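Local coordinates for E3 ubiquitin-protein ligase HERC2 (Homo sapiens, PDB 4L1M), which probably promotes transfer of ubiquitin to target proteins as an E3 ligase, its RCC1-like beta-propeller probably serving in protein-protein contacts, at residues Q87-L92 / Y119-G124; L110-A113 / E117-S120; K141-F146 / A194-V199. One frame throughout, in Å; residues are numbered along the deposited sequence.

All three contacts lie in or beside one blade of the propeller, the four-stranded antiparallel sheet 97-101, 108-113, 118-122, 140-142. Interaction 2 is the inside of that blade: neighbouring strands joined by straight backbone hydrogen bonds, with nearly every residue buried. Interactions 1 and 3 are seams between blades, made by apolar side chains without hydrogen bonds across them. Interaction 1 brings the chain leaving strand 87-88 of the preceding blade onto Tyr-119 and Trp-121 and is still largely buried, whereas interaction 3, further out, sets Pro-196 of the following blade on Ile-143, Ala-145 and Phe-146 and is only partly covered. Tyr-119 serves both interactions 1 and 2.

Interaction 1 (Q87-L92 / Y119-G124); sequences QLVQGL and YSWGCG
Val-89 and Leu-92 supply the side-chain contacts of the chain leaving strand 87-88 with strand 118-122, each meeting a different aromatic ring. The first of them, Val-89, turns its side chain toward the neighbour and places CG1 4.0 Å from CZ2 of Trp-121, touching the benzo part of the indole obliquely. CG1 stands anti to the backbone N (chi1 177°), and a branched aliphatic residue suits this place because it also packs on Val-74 and Thr-76 of its own blade. Gly-91 follows with a positive phi of 100°, a conformation glycine adopts easily, since a side chain there would press on the preceding carbonyl oxygen; its own O approaches CE2 of Tyr-119 at 4.2 Å. The turn delivers Leu-92, whose CD2 sits over one face of the Tyr-119 ring in a CH-pi contact, 3.9 Å from the ring centroid and 19° off its normal. The methyl lies slightly toward the rim, nearest CG at 3.7 Å, and the two side chains run past each other in opposite directions. Leucine fits because its long fork carries a methyl to the ring although its backbone stays well away. Pro-140 touches Val-89, Leu-92 and Trp-121, so that one proline meets residues of both segments, and Trp-121 also meets the ring of Tyr-109. Strand 87-88 ends one four-stranded sheet and strand 118-122 belongs to the next, so this is the packing of aliphatic groups against aromatic rings between successive blades of an RCC1-type beta-propeller.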
loop_
_atom_site.group_PDB
_atom_site.type_symbol
_atom_site.label_atom_id
_atom_site.label_comp_id
_atom_site.label_asym_id
_atom_site.label_seq_id
_atom_site.Cartn_x
_atom_site.Cartn_y
_atom_site.Cartn_z
ATOM N N GLN A 87 7.716 -19.433 3.609
ATOM C CA GLN A 87 7.083 -20.394 4.484
ATOM C C GLN A 87 5.599 -20.113 4.510
ATOM O O GLN A 87 5.152 -18.967 4.447
ATOM C CB GLN A 87 7.664 -20.315 5.891
ATOM C CG GLN A 87 9.142 -20.617 5.958
ATOM C CD GLN A 87 9.453 -22.043 5.577
ATOM O OE1 GLN A 87 9.105 -22.986 6.294
ATOM N NE2 GLN A 87 10.132 -22.213 4.444
ATOM N N LEU A 88 4.848 -21.197 4.597
ATOM C CA LEU A 88 3.416 -21.147 4.594
ATOM C C LEU A 88 2.978 -20.491 5.892
ATOM O O LEU A 88 3.469 -20.852 6.946
ATOM C CB LEU A 88 2.865 -22.585 4.506
ATOM C CG LEU A 88 1.353 -22.731 4.294
ATOM C CD1 LEU A 88 0.942 -22.254 2.909
ATOM C CD2 LEU A 88 0.931 -24.183 4.498
ATOM N N VAL A 89 2.072 -19.524 5.802
ATOM C CA VAL A 89 1.453 -18.964 6.977
ATOM C C VAL A 89 0.372 -19.930 7.435
ATOM O O VAL A 89 -0.604 -20.126 6.765
ATOM C CB VAL A 89 0.868 -17.568 6.696
ATOM C CG1 VAL A 89 0.142 -17.024 7.928
ATOM C CG2 VAL A 89 1.986 -16.611 6.271
ATOM N N GLN A 90 0.580 -20.548 8.586
ATOM C CA GLN A 90 -0.381 -21.488 9.162
ATOM C C GLN A 90 -1.596 -20.746 9.739
ATOM O O GLN A 90 -1.488 -19.606 10.203
ATOM C CB GLN A 90 0.318 -22.308 10.262
ATOM C CG GLN A 90 1.392 -23.263 9.731
ATOM C CD GLN A 90 0.817 -24.417 8.920
ATOM O OE1 GLN A 90 -0.396 -24.612 8.876
ATOM N NE2 GLN A 90 1.688 -25.183 8.266
ATOM N N GLY A 91 -2.748 -21.394 9.724
ATOM C CA GLY A 91 -3.955 -20.797 10.280
ATOM C C GLY A 91 -4.865 -20.208 9.225
ATOM O O GLY A 91 -5.973 -19.778 9.540
ATOM N N LEU A 92 -4.418 -20.221 7.973
ATOM C CA LEU A 92 -5.262 -19.816 6.841
ATOM C C LEU A 92 -5.650 -20.967 5.919
ATOM O O LEU A 92 -6.477 -20.782 5.012
ATOM C CB LEU A 92 -4.545 -18.759 6.016
ATOM C CG LEU A 92 -4.122 -17.508 6.775
ATOM C CD1 LEU A 92 -3.336 -16.613 5.854
ATOM C CD2 LEU A 92 -5.312 -16.758 7.345
ATOM N N TYR A 119 -8.672 -11.662 8.538
ATOM C CA TYR A 119 -7.748 -12.200 9.536
ATOM C C TYR A 119 -6.693 -11.176 9.819
ATOM O O TYR A 119 -6.313 -10.420 8.934
ATOM C CB TYR A 119 -7.047 -13.459 9.028
ATOM C CG TYR A 119 -7.972 -14.590 8.757
ATOM C CD1 TYR A 119 -8.761 -14.606 7.617
ATOM C CD2 TYR A 119 -8.067 -15.663 9.643
ATOM C CE1 TYR A 119 -9.617 -15.666 7.358
ATOM C CE2 TYR A 119 -8.908 -16.730 9.394
ATOM C CZ TYR A 119 -9.682 -16.726 8.250
ATOM O OH TYR A 119 -10.542 -17.766 8.006
ATOM N N SER A 120 -6.210 -11.148 11.052
ATOM C CA SER A 120 -5.129 -10.221 11.406
ATOM C C SER A 120 -4.126 -10.915 12.281
ATOM O O SER A 120 -4.474 -11.825 13.029
ATOM C CB SER A 120 -5.683 -8.990 12.128
ATOM O OG SER A 120 -6.248 -9.360 13.373
ATOM N N TRP A 121 -2.882 -10.515 12.171
ATOM C CA TRP A 121 -1.872 -10.985 13.111
ATOM C C TRP A 121 -0.671 -10.046 13.165
ATOM O O TRP A 121 -0.590 -9.072 12.402
ATOM C CB TRP A 121 -1.459 -12.437 12.810
ATOM C CG TRP A 121 -0.703 -12.684 11.535
ATOM C CD1 TRP A 121 0.609 -13.044 11.437
ATOM C CD2 TRP A 121 -1.206 -12.653 10.190
ATOM N NE1 TRP A 121 0.959 -13.203 10.129
ATOM C CE2 TRP A 121 -0.130 -12.968 9.341
ATOM C CE3 TRP A 121 -2.439 -12.357 9.622
ATOM C CZ2 TRP A 121 -0.257 -13.020 7.948
ATOM C CZ3 TRP A 121 -2.576 -12.421 8.224
ATOM C CH2 TRP A 121 -1.492 -12.742 7.412
ATOM N N GLY A 122 0.246 -10.341 14.088
ATOM C CA GLY A 122 1.419 -9.516 14.314
ATOM C C GLY A 122 1.268 -8.708 15.576
ATOM O O GLY A 122 0.661 -9.174 16.548
ATOM N N CYS A 123 1.830 -7.502 15.562
ATOM C CA CYS A 123 1.804 -6.594 16.710
ATOM C C CYS A 123 0.391 -6.122 17.048
ATOM O O CYS A 123 -0.409 -5.808 16.157
ATOM C CB CYS A 123 2.679 -5.389 16.434
ATOM S SG CYS A 123 2.919 -4.330 17.883
ATOM N N GLY A 124 0.098 -6.063 18.345
ATOM C CA GLY A 124 -1.238 -5.764 18.854
ATOM C C GLY A 124 -1.400 -4.371 19.440
ATOM O O GLY A 124 -2.519 -3.973 19.756
#

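Interaction 2 (L110-A113 / E117-S120); sequences LALA and EVYS
A beta hairpin, formed by strands 108-113 and 118-122 in the middle of one four-stranded propeller blade, pairs Ala-111 with Tyr-119 as its hydrogen-bonded couple. Tyr-119 N donates to Ala-111 O at 2.8 Å, nearly straight (169°), while Ala-111 N returns a bond to Tyr-119 O at 3.0 Å. Toward the turn, Ala-113 N reaches Glu-117 O at 2.9 Å. Leu-110 with Ser-120 and Leu-112 with Val-118 are the non-hydrogen-bonded pairs, and their side chains share one face of the sheet. On it the side chains of Leu-112 and Val-118 cross at a slant, CD1 of the leucine 4.1 Å from CG2 of the valine. Both leucines and Val-118 touch strand 155-160 of the following blade, where aliphatic side chains suit the buried seam. Ser-120 is small enough for Leu-110 CD2 to lie 3.6 Å from its CB, and its buried OG is satisfied by Leu-129 O. The other face carries Ala-111 and Tyr-119; Ala-111 there brings only a small CB, 4.4 Å from CB of Tyr-119, and Ala-113 CB lies at the edge of the tyrosine ring, near its plane. Glu-117 bends at chi2 (98°), and OE1 hydrogen-bonds Thr-115 OG1 within the connecting turn. Ala-111 O, already used by the Tyr-119 amide, also lies in the plane of the Tyr-119 ring at its edge, 3.8 Å from CD1.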
loop_
_atom_site.group_PDB
_atom_site.type_symbol
_atom_site.label_atom_id
_atom_site.label_comp_id
_atom_site.label_asym_id
_atom_site.label_seq_id
_atom_site.Cartn_x
_atom_site.Cartn_y
_atom_site.Cartn_z
ATOM N N LEU A 110 -2.928 -8.083 7.429
ATOM C CA LEU A 110 -4.313 -8.479 7.212
ATOM C C LEU A 110 -4.437 -9.423 6.011
ATOM O O LEU A 110 -3.691 -9.314 5.039
ATOM C CB LEU A 110 -5.162 -7.260 6.909
ATOM C CG LEU A 110 -5.213 -6.184 7.959
ATOM C CD1 LEU A 110 -6.154 -5.091 7.475
ATOM C CD2 LEU A 110 -5.702 -6.713 9.288
ATOM N N ALA A 111 -5.412 -10.318 6.085
ATOM C CA ALA A 111 -5.727 -11.180 4.989
ATOM C C ALA A 111 -7.231 -11.283 4.838
ATOM O O ALA A 111 -7.947 -11.341 5.833
ATOM C CB ALA A 111 -5.125 -12.545 5.224
ATOM N N LEU A 112 -7.702 -11.337 3.588
ATOM C CA LEU A 112 -9.131 -11.331 3.274
ATOM C C LEU A 112 -9.504 -12.575 2.482
ATOM O O LEU A 112 -8.927 -12.843 1.445
ATOM C CB LEU A 112 -9.486 -10.092 2.440
ATOM C CG LEU A 112 -10.928 -10.008 1.915
ATOM C CD1 LEU A 112 -11.935 -10.081 3.051
ATOM C CD2 LEU A 112 -11.160 -8.730 1.145
ATOM N N ALA A 113 -10.498 -13.301 2.977
ATOM C CA ALA A 113 -10.995 -14.519 2.340
ATOM C C ALA A 113 -12.068 -14.214 1.298
ATOM O O ALA A 113 -12.759 -13.196 1.369
ATOM C CB ALA A 113 -11.550 -15.474 3.393
ATOM N N GLU A 117 -14.371 -13.193 5.372
ATOM C CA GLU A 117 -13.702 -13.138 6.680
ATOM C C GLU A 117 -12.359 -12.424 6.581
ATOM O O GLU A 117 -11.579 -12.658 5.633
ATOM C CB GLU A 117 -13.451 -14.536 7.270
ATOM C CG GLU A 117 -14.684 -15.350 7.584
ATOM C CD GLU A 117 -15.000 -16.333 6.471
ATOM O OE1 GLU A 117 -15.010 -15.916 5.281
ATOM O OE2 GLU A 117 -15.229 -17.525 6.785
ATOM N N VAL A 118 -12.075 -11.585 7.583
ATOM C CA VAL A 118 -10.796 -10.852 7.671
ATOM C C VAL A 118 -9.955 -11.426 8.805
ATOM O O VAL A 118 -10.473 -11.674 9.894
ATOM C CB VAL A 118 -11.028 -9.363 7.939
ATOM C CG1 VAL A 118 -9.714 -8.608 7.952
ATOM C CG2 VAL A 118 -11.945 -8.772 6.893
ATOM N N TYR A 119 -8.672 -11.662 8.538
ATOM C CA TYR A 119 -7.748 -12.200 9.536
ATOM C C TYR A 119 -6.693 -11.176 9.819
ATOM O O TYR A 119 -6.313 -10.420 8.934
ATOM C CB TYR A 119 -7.047 -13.459 9.028
ATOM C CG TYR A 119 -7.972 -14.590 8.757
ATOM C CD1 TYR A 119 -8.761 -14.606 7.617
ATOM C CD2 TYR A 119 -8.067 -15.663 9.643
ATOM C CE1 TYR A 119 -9.617 -15.666 7.358
ATOM C CE2 TYR A 119 -8.908 -16.730 9.394
ATOM C CZ TYR A 119 -9.682 -16.726 8.250
ATOM O OH TYR A 119 -10.542 -17.766 8.006
ATOM N N SER A 120 -6.210 -11.148 11.052
ATOM C CA SER A 120 -5.129 -10.221 11.406
ATOM C C SER A 120 -4.126 -10.915 12.281
ATOM O O SER A 120 -4.474 -11.825 13.029
ATOM C CB SER A 120 -5.683 -8.990 12.128
ATOM O OG SER A 120 -6.248 -9.360 13.373
#

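Interaction 3 (K141-F146 / A194-V199); sequences KVISAF and AIPMLV
Ile-143 has CG2 anti to its backbone N (chi1 -59° for the CG1 branch), and Phe-146 has its ring anti to the carbonyl carbon (chi1 -70°); together these settings bring a methyl and the far end of a ring to Pro-196. Residues 144-146 form a short 3-10 turn, with a hydrogen bond from Phe-146 N to Ile-143 O at 3.0 Å; the same turn carries Ala-145 and Phe-146, which with Ile-143 touch the proline. Phe-146 comes closest. Its CZ lies 3.6 Å from Pro-196 CB and its CE2 3.6 Å from Pro-196 CG, so the outer end of the aromatic ring meets two successive carbons of the pyrrolidine, the side chains passing at a slant. The CB of Ala-145, directed at the proline, comes to 3.8 Å from CD of Pro-196. Alanine's short side chain suffices to meet the pyrrolidine from this exposed position. Ile-143 adds the longest of the three contacts, CG2 to Pro-196 CG at 4.1 Å. Proline in turn suits this place just after the corner at 194-195: its closed ring offers a rigid, compact apolar surface, and it has no amide hydrogen to be satisfied where the chain changes direction. Trp-177 of strand 174-178 touches both Ile-143 and Pro-196, while Phe-146 and Ile-143 rest also on Val-118. Strands 140-142 and 196-198 each end one of two consecutive four-stranded sheets, so the contact joins the outer parts of two adjacent blades by apolar packing, in keeping with the repeated blades of the RCC1-like beta-propeller.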
loop_
_atom_site.group_PDB
_atom_site.type_symbol
_atom_site.label_atom_id
_atom_site.label_comp_id
_atom_site.label_asym_id
_atom_site.label_seq_id
_atom_site.Cartn_x
_atom_site.Cartn_y
_atom_site.Cartn_z
ATOM N N LYS A 141 -5.841 -14.571 13.102
ATOM C CA LYS A 141 -7.059 -14.732 13.840
ATOM C C LYS A 141 -8.169 -13.947 13.156
ATOM O O LYS A 141 -7.966 -12.807 12.729
ATOM C CB LYS A 141 -6.875 -14.204 15.266
ATOM C CG LYS A 141 -8.101 -14.413 16.141
ATOM C CD LYS A 141 -7.863 -13.968 17.567
ATOM C CE LYS A 141 -9.070 -14.255 18.428
ATOM N NZ LYS A 141 -9.140 -13.265 19.532
ATOM N N VAL A 142 -9.349 -14.545 13.096
ATOM C CA VAL A 142 -10.497 -13.919 12.451
ATOM C C VAL A 142 -10.882 -12.705 13.261
ATOM O O VAL A 142 -10.948 -12.793 14.473
ATOM C CB VAL A 142 -11.737 -14.857 12.407
ATOM C CG1 VAL A 142 -12.913 -14.154 11.756
ATOM C CG2 VAL A 142 -11.425 -16.113 11.630
ATOM N N ILE A 143 -11.132 -11.589 12.587
ATOM C CA ILE A 143 -11.727 -10.436 13.232
ATOM C C ILE A 143 -13.228 -10.653 13.221
ATOM O O ILE A 143 -13.893 -10.424 12.205
ATOM C CB ILE A 143 -11.403 -9.125 12.517
ATOM C CG1 ILE A 143 -9.888 -8.887 12.455
ATOM C CG2 ILE A 143 -12.096 -7.971 13.223
ATOM C CD1 ILE A 143 -9.511 -7.589 11.745
ATOM N N SER A 144 -13.763 -11.094 14.355
ATOM C CA SER A 144 -15.171 -11.448 14.443
ATOM C C SER A 144 -16.113 -10.260 14.190
ATOM O O SER A 144 -17.224 -10.453 13.750
ATOM C CB SER A 144 -15.480 -12.096 15.784
ATOM O OG SER A 144 -15.285 -11.162 16.821
ATOM N N ALA A 145 -15.668 -9.036 14.426
ATOM C CA ALA A 145 -16.475 -7.874 14.049
ATOM C C ALA A 145 -16.951 -7.917 12.579
ATOM O O ALA A 145 -17.981 -7.369 12.266
ATOM C CB ALA A 145 -15.703 -6.587 14.312
ATOM N N PHE A 146 -16.206 -8.548 11.677
ATOM C CA PHE A 146 -16.620 -8.600 10.281
ATOM C C PHE A 146 -17.320 -9.914 9.885
ATOM O O PHE A 146 -17.841 -10.014 8.775
ATOM C CB PHE A 146 -15.418 -8.377 9.358
ATOM C CG PHE A 146 -14.882 -6.985 9.395
ATOM C CD1 PHE A 146 -15.712 -5.898 9.125
ATOM C CD2 PHE A 146 -13.548 -6.749 9.698
ATOM C CE1 PHE A 146 -15.218 -4.610 9.168
ATOM C CE2 PHE A 146 -13.046 -5.468 9.729
ATOM C CZ PHE A 146 -13.876 -4.400 9.459
ATOM N N ALA A 194 -9.708 -0.590 19.283
ATOM C CA ALA A 194 -9.323 -1.993 19.152
ATOM C C ALA A 194 -10.363 -2.844 18.380
ATOM O O ALA A 194 -10.191 -4.061 18.227
ATOM C CB ALA A 194 -9.115 -2.578 20.544
ATOM N N ILE A 195 -11.448 -2.199 17.968
ATOM C CA ILE A 195 -12.548 -2.820 17.263
ATOM C C ILE A 195 -12.806 -1.915 16.046
ATOM O O ILE A 195 -12.776 -0.702 16.177
ATOM C CB ILE A 195 -13.802 -2.862 18.169
ATOM C CG1 ILE A 195 -13.673 -3.976 19.225
ATOM C CG2 ILE A 195 -15.090 -3.041 17.372
ATOM C CD1 ILE A 195 -13.704 -5.392 18.683
ATOM N N PRO A 196 -13.050 -2.502 14.863
ATOM C CA PRO A 196 -13.293 -1.657 13.680
ATOM C C PRO A 196 -14.442 -0.685 13.870
ATOM O O PRO A 196 -15.469 -1.058 14.415
ATOM C CB PRO A 196 -13.629 -2.676 12.588
ATOM C CG PRO A 196 -12.925 -3.911 13.010
ATOM C CD PRO A 196 -12.994 -3.930 14.514
ATOM N N MET A 197 -14.249 0.557 13.455
ATOM C CA MET A 197 -15.255 1.587 13.657
ATOM C C MET A 197 -15.548 2.340 12.371
ATOM O O MET A 197 -14.640 2.770 11.675
ATOM C CB MET A 197 -14.822 2.551 14.756
ATOM C CG MET A 197 -15.911 3.536 15.184
ATOM S SD MET A 197 -15.369 4.443 16.644
ATOM C CE MET A 197 -16.371 5.956 16.513
ATOM N N LEU A 198 -16.839 2.494 12.093
ATOM C CA LEU A 198 -17.326 3.186 10.921
ATOM C C LEU A 198 -16.809 4.598 10.863
ATOM O O LEU A 198 -16.862 5.316 11.854
ATOM C CB LEU A 198 -18.853 3.227 10.941
ATOM C CG LEU A 198 -19.541 3.884 9.721
ATOM C CD1 LEU A 198 -19.238 3.105 8.445
ATOM C CD2 LEU A 198 -21.038 3.979 9.917
ATOM N N VAL A 199 -16.305 5.003 9.705
ATOM C CA VAL A 199 -15.972 6.404 9.491
ATOM C C VAL A 199 -17.266 7.157 9.099
ATOM O O VAL A 199 -17.608 7.285 7.918
ATOM C CB VAL A 199 -14.843 6.587 8.451
ATOM C CG1 VAL A 199 -14.491 8.053 8.286
ATOM C CG2 VAL A 199 -13.609 5.840 8.887
#